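Carboxyl esterase NP (PDB 4CCW) hydrolyses carboxylic esters, naproxen esters among them, to an alcohol and a carboxylate, using an alpha/beta-hydrolase fold. Local coordinates at residues L229-H243 with F259-G272. Residues are numbered along the deposited sequence; the frame is centred on the assembly and turned at random.
Sequences LRSARVPILLLLGEH and FVPDIEAEVIKNAG
Glu242 sets CG between its backbone N and carbonyl carbon (chi1 69°) and then runs extended, carrying its carboxylate to the turn at Lys269 and Asn270. There OE2 accepts the N-H of Asn270 in a nearly straight bond, whose modelled 2.4 Å is implausibly short and therefore doubtful. A long acidic side chain suits this place because it meets a main-chain donor two residues after Ile268; an alanine here would probably leave the Asn270 N-H without this acceptor and the turn freer to shift. His243 N binds Ala271 O (2.8 Å) alongside, while Gly241 lies so close to Ala271 O and Gly272 O that a side chain would clash.

Strands 236-241 and 263-268 run parallel, their backbone bonds alternating from Ile236 N to Asp262 O through to Glu242 N to Ile268 O. On one face, small Ala265 meets Leu238 CB to CB at 3.9 Å, and Ala256 of helix 249-259 covers Leu238 and Ile263. On the other, Leu239 CD2 lies alongside the aliphatic stem of Glu266, 3.5 Å from its CG, while the Glu266 carboxylate reaches Arg286 and Tyr282.

At the far end, Phe259 brings CE1 over one face of the Arg230 guanidinium, 3.6 Å from CZ, with the planes 87° apart; Glu227 pairs with that charge. A water accepts from Asp262 N and lies 2.9 Å from Val234 O.

In this beta-alpha-beta crossover of an alpha/beta hydrolase, leucines pack on Ala265, Val267 and Ile268, glutamates turn polar ends to helix 280-291, and the bonds from Glu242 and His243 probably steady the turn before His273, the probable proton acceptor.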
ATOM      1  N   LEU A 229      -1.682  19.596   4.280  1.00 23.43           N
ATOM      2  CA  LEU A 229      -2.589  18.847   5.142  1.00 22.80           C
ATOM      3  C   LEU A 229      -3.902  19.603   5.396  1.00 23.62           C
ATOM      4  O   LEU A 229      -4.980  19.004   5.351  1.00 23.59           O
ATOM      5  CB  LEU A 229      -1.912  18.485   6.470  1.00 21.98           C
ATOM      6  CG  LEU A 229      -0.722  17.509   6.427  1.00 21.16           C
ATOM      7  CD1 LEU A 229      -0.244  17.255   7.862  1.00 20.67           C
ATOM      8  CD2 LEU A 229      -1.091  16.203   5.732  1.00 20.97           C
ATOM      9  N   ARG A 230      -3.812  20.903   5.661  1.00 24.22           N
ATOM     10  CA  ARG A 230      -5.014  21.734   5.873  1.00 25.68           C
ATOM     11  C   ARG A 230      -5.936  21.730   4.662  1.00 25.99           C
ATOM     12  O   ARG A 230      -7.148  21.994   4.782  1.00 26.36           O
ATOM     13  CB  ARG A 230      -4.616  23.175   6.181  1.00 27.50           C
ATOM     14  CG  ARG A 230      -4.125  23.383   7.602  1.00 28.89           C
ATOM     15  CD  ARG A 230      -3.752  24.837   7.825  1.00 31.36           C
ATOM     16  NE  ARG A 230      -3.639  25.104   9.250  1.00 33.68           N
ATOM     17  CZ  ARG A 230      -2.527  25.496   9.861  1.00 34.53           C
ATOM     18  NH1 ARG A 230      -1.426  25.711   9.173  1.00 34.48           N
ATOM     19  NH2 ARG A 230      -2.539  25.704  11.170  1.00 36.26           N
ATOM     20  N   SER A 231      -5.354  21.457   3.499  1.00 25.95           N
ATOM     21  CA  SER A 231      -6.094  21.547   2.231  1.00 27.19           C
ATOM     22  C   SER A 231      -6.957  20.318   1.912  1.00 27.45           C
ATOM     23  O   SER A 231      -7.755  20.361   0.966  1.00 28.24           O
ATOM     24  CB  SER A 231      -5.131  21.839   1.075  1.00 27.30           C
ATOM     25  OG  SER A 231      -4.529  20.652   0.568  1.00 26.45           O
ATOM     26  N   ALA A 232      -6.818  19.252   2.706  1.00 26.66           N
ATOM     27  CA  ALA A 232      -7.572  17.997   2.487  1.00 27.22           C
ATOM     28  C   ALA A 232      -9.073  18.253   2.421  1.00 28.24           C
ATOM     29  O   ALA A 232      -9.630  18.910   3.303  1.00 28.63           O
ATOM     30  CB  ALA A 232      -7.265  16.982   3.581  1.00 26.78           C
ATOM     31  N   ARG A 233      -9.722  17.720   1.387  1.00 29.25           N
ATOM     32  CA  ARG A 233     -11.177  17.911   1.181  1.00 30.81           C
ATOM     33  C   ARG A 233     -11.923  16.573   1.034  1.00 30.54           C
ATOM     34  O   ARG A 233     -13.050  16.516   0.536  1.00 31.87           O
ATOM     35  CB  ARG A 233     -11.413  18.774  -0.062  1.00 32.88           C
ATOM     36  CG  ARG A 233     -11.073  20.245   0.113  1.00 34.82           C
ATOM     37  CD  ARG A 233     -11.637  21.073  -1.044  1.00 37.15           C
ATOM     38  NE  ARG A 233     -10.789  21.022  -2.239  1.00 38.60           N
ATOM     39  CZ  ARG A 233     -11.241  20.876  -3.484  1.00 40.45           C
ATOM     40  NH1 ARG A 233     -12.534  20.721  -3.718  1.00 42.14           N
ATOM     41  NH2 ARG A 233     -10.397  20.868  -4.506  1.00 41.66           N
ATOM     42  N   VAL A 234     -11.275  15.501   1.466  1.00 29.11           N
ATOM     43  CA  VAL A 234     -11.806  14.153   1.396  1.00 28.85           C
ATOM     44  C   VAL A 234     -11.791  13.587   2.831  1.00 27.73           C
ATOM     45  O   VAL A 234     -10.807  13.778   3.547  1.00 27.13           O
ATOM     46  CB  VAL A 234     -10.919  13.284   0.453  1.00 29.03           C
ATOM     47  CG1 VAL A 234     -11.410  11.849   0.378  1.00 29.25           C
ATOM     48  CG2 VAL A 234     -10.892  13.870  -0.954  1.00 29.81           C
ATOM     49  N   PRO A 235     -12.848  12.869   3.248  1.00 27.76           N
ATOM     50  CA  PRO A 235     -12.777  12.256   4.587  1.00 27.28           C
ATOM     51  C   PRO A 235     -11.683  11.203   4.660  1.00 26.54           C
ATOM     52  O   PRO A 235     -11.543  10.389   3.737  1.00 26.93           O
ATOM     53  CB  PRO A 235     -14.159  11.593   4.773  1.00 28.18           C
ATOM     54  CG  PRO A 235     -14.980  11.988   3.595  1.00 29.29           C
ATOM     55  CD  PRO A 235     -14.075  12.500   2.522  1.00 29.10           C
ATOM     56  N   ILE A 236     -10.936  11.212   5.770  1.00 25.59           N
ATOM     57  CA  ILE A 236      -9.819  10.318   5.989  1.00 24.99           C
ATOM     58  C   ILE A 236      -9.980   9.562   7.298  1.00 25.05           C
ATOM     59  O   ILE A 236     -10.366  10.142   8.312  1.00 25.01           O
ATOM     60  CB  ILE A 236      -8.499  11.115   6.010  1.00 24.14           C
ATOM     61  CG1 ILE A 236      -8.224  11.718   4.619  1.00 24.21           C
ATOM     62  CG2 ILE A 236      -7.339  10.275   6.537  1.00 23.32           C
ATOM     63  CD1 ILE A 236      -7.062  12.682   4.611  1.00 24.08           C
ATOM     64  N   LEU A 237      -9.724   8.256   7.244  1.00 24.74           N
ATOM     65  CA  LEU A 237      -9.596   7.451   8.444  1.00 24.83           C
ATOM     66  C   LEU A 237      -8.126   7.121   8.512  1.00 23.52           C
ATOM     67  O   LEU A 237      -7.590   6.507   7.601  1.00 23.87           O
ATOM     68  CB  LEU A 237     -10.429   6.161   8.369  1.00 25.64           C
ATOM     69  CG  LEU A 237     -10.164   5.099   9.452  1.00 26.19           C
ATOM     70  CD1 LEU A 237     -10.813   5.500  10.774  1.00 26.31           C
ATOM     71  CD2 LEU A 237     -10.712   3.744   9.013  1.00 27.21           C
ATOM     72  N   LEU A 238      -7.478   7.523   9.595  1.00 22.92           N
ATOM     73  CA  LEU A 238      -6.070   7.210   9.799  1.00 22.05           C
ATOM     74  C   LEU A 238      -5.932   6.171  10.892  1.00 22.31           C
ATOM     75  O   LEU A 238      -6.295   6.429  12.028  1.00 22.57           O
ATOM     76  CB  LEU A 238      -5.267   8.476  10.146  1.00 21.31           C
ATOM     77  CG  LEU A 238      -3.799   8.269  10.551  1.00 20.68           C
ATOM     78  CD1 LEU A 238      -2.994   7.711   9.366  1.00 20.26           C
ATOM     79  CD2 LEU A 238      -3.173   9.597  11.009  1.00 20.17           C
ATOM     80  N   LEU A 239      -5.445   4.984  10.526  1.00 22.28           N
ATOM     81  CA  LEU A 239      -5.132   3.929  11.480  1.00 22.92           C
ATOM     82  C   LEU A 239      -3.640   3.738  11.609  1.00 22.28           C
ATOM     83  O   LEU A 239      -2.931   3.595  10.602  1.00 22.49           O
ATOM     84  CB  LEU A 239      -5.755   2.592  11.062  1.00 24.26           C
ATOM     85  CG  LEU A 239      -7.265   2.534  10.875  1.00 25.06           C
ATOM     86  CD1 LEU A 239      -7.705   1.101  10.582  1.00 26.17           C
ATOM     87  CD2 LEU A 239      -8.017   3.085  12.091  1.00 25.84           C
ATOM     88  N   LEU A 240      -3.177   3.731  12.856  1.00 22.26           N
ATOM     89  CA  LEU A 240      -1.771   3.545  13.189  1.00 22.21           C
ATOM     90  C   LEU A 240      -1.699   2.449  14.242  1.00 23.21           C
ATOM     91  O   LEU A 240      -2.676   2.210  14.948  1.00 23.68           O
ATOM     92  CB  LEU A 240      -1.184   4.850  13.741  1.00 21.60           C
ATOM     93  CG  LEU A 240      -1.172   6.049  12.788  1.00 21.08           C
ATOM     94  CD1 LEU A 240      -1.355   7.364  13.542  1.00 20.84           C
ATOM     95  CD2 LEU A 240       0.127   6.017  11.970  1.00 20.29           C
ATOM     96  N   GLY A 241      -0.558   1.775  14.336  1.00 23.50           N
ATOM     97  CA  GLY A 241      -0.383   0.683  15.309  1.00 24.66           C
ATOM     98  C   GLY A 241       0.464   1.095  16.502  1.00 25.05           C
ATOM     99  O   GLY A 241       1.474   1.769  16.338  1.00 24.14           O
ATOM    100  N   GLU A 242       0.062   0.689  17.712  1.00 26.46           N
ATOM    101  CA  GLU A 242       0.816   1.058  18.922  1.00 27.00           C
ATOM    102  C   GLU A 242       2.283   0.636  18.856  1.00 26.51           C
ATOM    103  O   GLU A 242       3.148   1.322  19.395  1.00 26.50           O
ATOM    104  CB  GLU A 242       0.145   0.524  20.213  1.00 29.17           C
ATOM    105  CG  GLU A 242       0.186  -0.986  20.392  1.00 30.99           C
ATOM    106  CD  GLU A 242      -0.246  -1.467  21.784  1.00 32.72           C
ATOM    107  OE1 GLU A 242       0.170  -0.901  22.814  1.00 33.50           O
ATOM    108  OE2 GLU A 242      -1.005  -2.440  21.856  1.00 34.82           O
ATOM    109  N   HIS A 243       2.548  -0.480  18.175  1.00 25.98           N
ATOM    110  CA  HIS A 243       3.899  -1.021  18.075  1.00 26.23           C
ATOM    111  C   HIS A 243       4.634  -0.557  16.833  1.00 24.91           C
ATOM    112  O   HIS A 243       5.671  -1.119  16.478  1.00 25.23           O
ATOM    113  CB  HIS A 243       3.860  -2.541  18.236  1.00 27.52           C
ATOM    114  CG  HIS A 243       3.362  -2.981  19.597  1.00 29.27           C
ATOM    115  ND1 HIS A 243       2.371  -3.887  19.763  1.00 30.33           N
ATOM    116  CD2 HIS A 243       3.718  -2.550  20.872  1.00 30.24           C
ATOM    117  CE1 HIS A 243       2.135  -4.055  21.089  1.00 31.77           C
ATOM    118  NE2 HIS A 243       2.966  -3.235  21.764  1.00 31.72           N
ATOM    119  N   PHE A 259      -3.988  19.183  11.703  1.00 22.40           N
ATOM    120  CA  PHE A 259      -4.155  19.894  10.421  1.00 23.05           C
ATOM    121  C   PHE A 259      -5.238  19.376   9.460  1.00 23.67           C
ATOM    122  O   PHE A 259      -5.841  20.174   8.717  1.00 24.77           O
ATOM    123  CB  PHE A 259      -2.813  19.928   9.673  1.00 23.05           C
ATOM    124  CG  PHE A 259      -1.721  20.646  10.413  1.00 23.38           C
ATOM    125  CD1 PHE A 259      -1.660  22.030  10.410  1.00 24.49           C
ATOM    126  CD2 PHE A 259      -0.745  19.932  11.112  1.00 23.28           C
ATOM    127  CE1 PHE A 259      -0.663  22.699  11.098  1.00 24.92           C
ATOM    128  CE2 PHE A 259       0.244  20.596  11.814  1.00 23.66           C
ATOM    129  CZ  PHE A 259       0.287  21.978  11.809  1.00 24.48           C
ATOM    130  N   VAL A 260      -5.469  18.066   9.426  1.00 24.45           N
ATOM    131  CA  VAL A 260      -6.387  17.500   8.417  1.00 24.96           C
ATOM    132  C   VAL A 260      -7.825  17.769   8.862  1.00 26.67           C
ATOM    133  O   VAL A 260      -8.207  17.342   9.931  1.00 26.41           O
ATOM    134  CB  VAL A 260      -6.167  15.985   8.202  1.00 23.45           C
ATOM    135  CG1 VAL A 260      -7.194  15.408   7.237  1.00 24.32           C
ATOM    136  CG2 VAL A 260      -4.749  15.707   7.698  1.00 22.76           C
ATOM    137  N   PRO A 261      -8.609  18.480   8.044  1.00 29.09           N
ATOM    138  CA  PRO A 261      -9.944  18.935   8.475  1.00 31.82           C
ATOM    139  C   PRO A 261     -10.912  17.811   8.816  1.00 32.74           C
ATOM    140  O   PRO A 261     -11.646  17.902   9.797  1.00 34.55           O
ATOM    141  CB  PRO A 261     -10.459  19.685   7.254  1.00 33.24           C
ATOM    142  CG  PRO A 261      -9.225  20.213   6.633  1.00 32.63           C
ATOM    143  CD  PRO A 261      -8.238  19.092   6.755  1.00 30.06           C
ATOM    144  N   ASP A 262     -10.935  16.767   8.006  1.00 32.85           N
ATOM    145  CA  ASP A 262     -11.986  15.779   8.157  1.00 34.65           C
ATOM    146  C   ASP A 262     -11.261  14.475   8.378  1.00 32.89           C
ATOM    147  O   ASP A 262     -10.949  13.765   7.421  1.00 33.54           O
ATOM    148  CB  ASP A 262     -12.880  15.760   6.905  1.00 36.65           C
ATOM    149  CG  ASP A 262     -14.121  14.894   7.059  1.00 37.94           C
ATOM    150  OD1 ASP A 262     -14.205  14.082   8.007  1.00 38.41           O
ATOM    151  OD2 ASP A 262     -15.032  15.029   6.212  1.00 39.81           O
ATOM    152  N   ILE A 263     -10.959  14.188   9.647  1.00 31.34           N
ATOM    153  CA  ILE A 263     -10.135  13.027  10.001  1.00 28.92           C
ATOM    154  C   ILE A 263     -10.724  12.253  11.184  1.00 29.40           C
ATOM    155  O   ILE A 263     -11.283  12.853  12.111  1.00 30.92           O
ATOM    156  CB  ILE A 263      -8.656  13.428  10.281  1.00 27.67           C
ATOM    157  CG1 ILE A 263      -7.744  12.204  10.227  1.00 26.29           C
ATOM    158  CG2 ILE A 263      -8.490  14.146  11.619  1.00 28.25           C
ATOM    159  CD1 ILE A 263      -6.288  12.534   9.957  1.00 25.15           C
ATOM    160  N   GLU A 264     -10.651  10.927  11.100  1.00 27.70           N
ATOM    161  CA  GLU A 264     -10.892  10.048  12.231  1.00 27.99           C
ATOM    162  C   GLU A 264      -9.584   9.279  12.359  1.00 26.14           C
ATOM    163  O   GLU A 264      -9.208   8.532  11.463  1.00 25.08           O
ATOM    164  CB  GLU A 264     -12.106   9.124  11.976  1.00 29.35           C
ATOM    165  CG  GLU A 264     -13.422   9.876  11.723  1.00 31.98           C
ATOM    166  CD  GLU A 264     -14.651   8.970  11.657  1.00 33.72           C
ATOM    167  OE1 GLU A 264     -14.543   7.753  11.899  1.00 33.43           O
ATOM    168  OE2 GLU A 264     -15.751   9.483  11.375  1.00 36.51           O
ATOM    169  N   ALA A 265      -8.854   9.512  13.444  1.00 25.86           N
ATOM    170  CA  ALA A 265      -7.536   8.908  13.593  1.00 24.59           C
ATOM    171  C   ALA A 265      -7.449   8.152  14.904  1.00 25.35           C
ATOM    172  O   ALA A 265      -7.987   8.602  15.911  1.00 25.94           O
ATOM    173  CB  ALA A 265      -6.443   9.977  13.510  1.00 23.88           C
ATOM    174  N   GLU A 266      -6.776   6.999  14.886  1.00 25.04           N
ATOM    175  CA  GLU A 266      -6.596   6.206  16.106  1.00 26.43           C
ATOM    176  C   GLU A 266      -5.354   5.343  16.055  1.00 25.33           C
ATOM    177  O   GLU A 266      -4.902   4.936  14.977  1.00 24.31           O
ATOM    178  CB  GLU A 266      -7.838   5.349  16.427  1.00 28.85           C
ATOM    179  CG  GLU A 266      -8.110   4.244  15.424  1.00 29.90           C
ATOM    180  CD  GLU A 266      -9.339   3.429  15.777  1.00 33.27           C
ATOM    181  OE1 GLU A 266     -10.465   3.977  15.696  1.00 34.48           O
ATOM    182  OE2 GLU A 266      -9.176   2.248  16.158  1.00 35.15           O
ATOM    183  N   VAL A 267      -4.805   5.095  17.245  1.00 25.76           N
ATOM    184  CA  VAL A 267      -3.692   4.175  17.427  1.00 25.83           C
ATOM    185  C   VAL A 267      -4.282   2.890  17.979  1.00 27.29           C
ATOM    186  O   VAL A 267      -4.880   2.884  19.054  1.00 28.47           O
ATOM    187  CB  VAL A 267      -2.631   4.723  18.396  1.00 25.91           C
ATOM    188  CG1 VAL A 267      -1.563   3.662  18.670  1.00 26.70           C
ATOM    189  CG2 VAL A 267      -1.983   5.973  17.824  1.00 24.81           C
ATOM    190  N   ILE A 268      -4.110   1.815  17.223  1.00 27.39           N
ATOM    191  CA  ILE A 268      -4.721   0.520  17.501  1.00 29.43           C
ATOM    192  C   ILE A 268      -3.864  -0.332  18.431  1.00 30.59           C
ATOM    193  O   ILE A 268      -2.645  -0.339  18.327  1.00 28.99           O
ATOM    194  CB  ILE A 268      -4.983  -0.233  16.184  1.00 29.81           C
ATOM    195  CG1 ILE A 268      -6.124   0.448  15.437  1.00 29.17           C
ATOM    196  CG2 ILE A 268      -5.295  -1.708  16.431  1.00 31.82           C
ATOM    197  CD1 ILE A 268      -6.209   0.060  13.981  1.00 30.13           C
ATOM    198  N   LYS A 269      -4.522  -1.062  19.326  1.00 32.11           N
ATOM    199  CA  LYS A 269      -3.818  -1.919  20.281  1.00 34.50           C
ATOM    200  C   LYS A 269      -3.289  -3.188  19.620  1.00 34.19           C
ATOM    201  O   LYS A 269      -3.870  -3.683  18.648  1.00 34.24           O
ATOM    202  CB  LYS A 269      -4.727  -2.272  21.471  1.00 37.97           C
ATOM    203  CG  LYS A 269      -5.109  -1.085  22.349  1.00 39.79           C
ATOM    204  CD  LYS A 269      -3.932  -0.156  22.621  1.00 40.06           C
ATOM    205  CE  LYS A 269      -4.193   0.766  23.808  1.00 42.83           C
ATOM    206  NZ  LYS A 269      -5.229   1.817  23.555  1.00 44.67           N
ATOM    207  N   ASN A 270      -2.169  -3.686  20.135  1.00 34.49           N
ATOM    208  CA  ASN A 270      -1.662  -5.010  19.767  1.00 35.13           C
ATOM    209  C   ASN A 270      -1.394  -5.142  18.272  1.00 32.60           C
ATOM    210  O   ASN A 270      -1.611  -6.203  17.678  1.00 33.27           O
ATOM    211  CB  ASN A 270      -2.634  -6.111  20.240  1.00 37.17           C
ATOM    212  CG  ASN A 270      -2.873  -6.090  21.740  1.00 40.36           C
ATOM    213  OD1 ASN A 270      -4.028  -6.142  22.209  1.00 41.84           O
ATOM    214  ND2 ASN A 270      -1.785  -6.040  22.511  1.00 41.15           N
ATOM    215  N   ALA A 271      -0.931  -4.049  17.664  1.00 30.84           N
ATOM    216  CA  ALA A 271      -0.578  -4.046  16.253  1.00 29.03           C
ATOM    217  C   ALA A 271       0.518  -3.017  16.025  1.00 27.54           C
ATOM    218  O   ALA A 271       0.666  -2.071  16.782  1.00 27.17           O
ATOM    219  CB  ALA A 271      -1.794  -3.716  15.389  1.00 28.29           C
ATOM    220  N   GLY A 272       1.295  -3.237  14.985  1.00 27.35           N
ATOM    221  CA  GLY A 272       2.354  -2.316  14.633  1.00 26.06           C
ATOM    222  C   GLY A 272       2.107  -1.818  13.233  1.00 24.61           C
ATOM    223  O   GLY A 272       0.985  -1.465  12.868  1.00 24.93           O
TER
HETATM  224  O   HOH W   1     -10.207  16.191   5.031  1.00 35.48           O
HETATM  225  O   HOH W   2     -13.078  11.482   8.414  1.00 30.24           O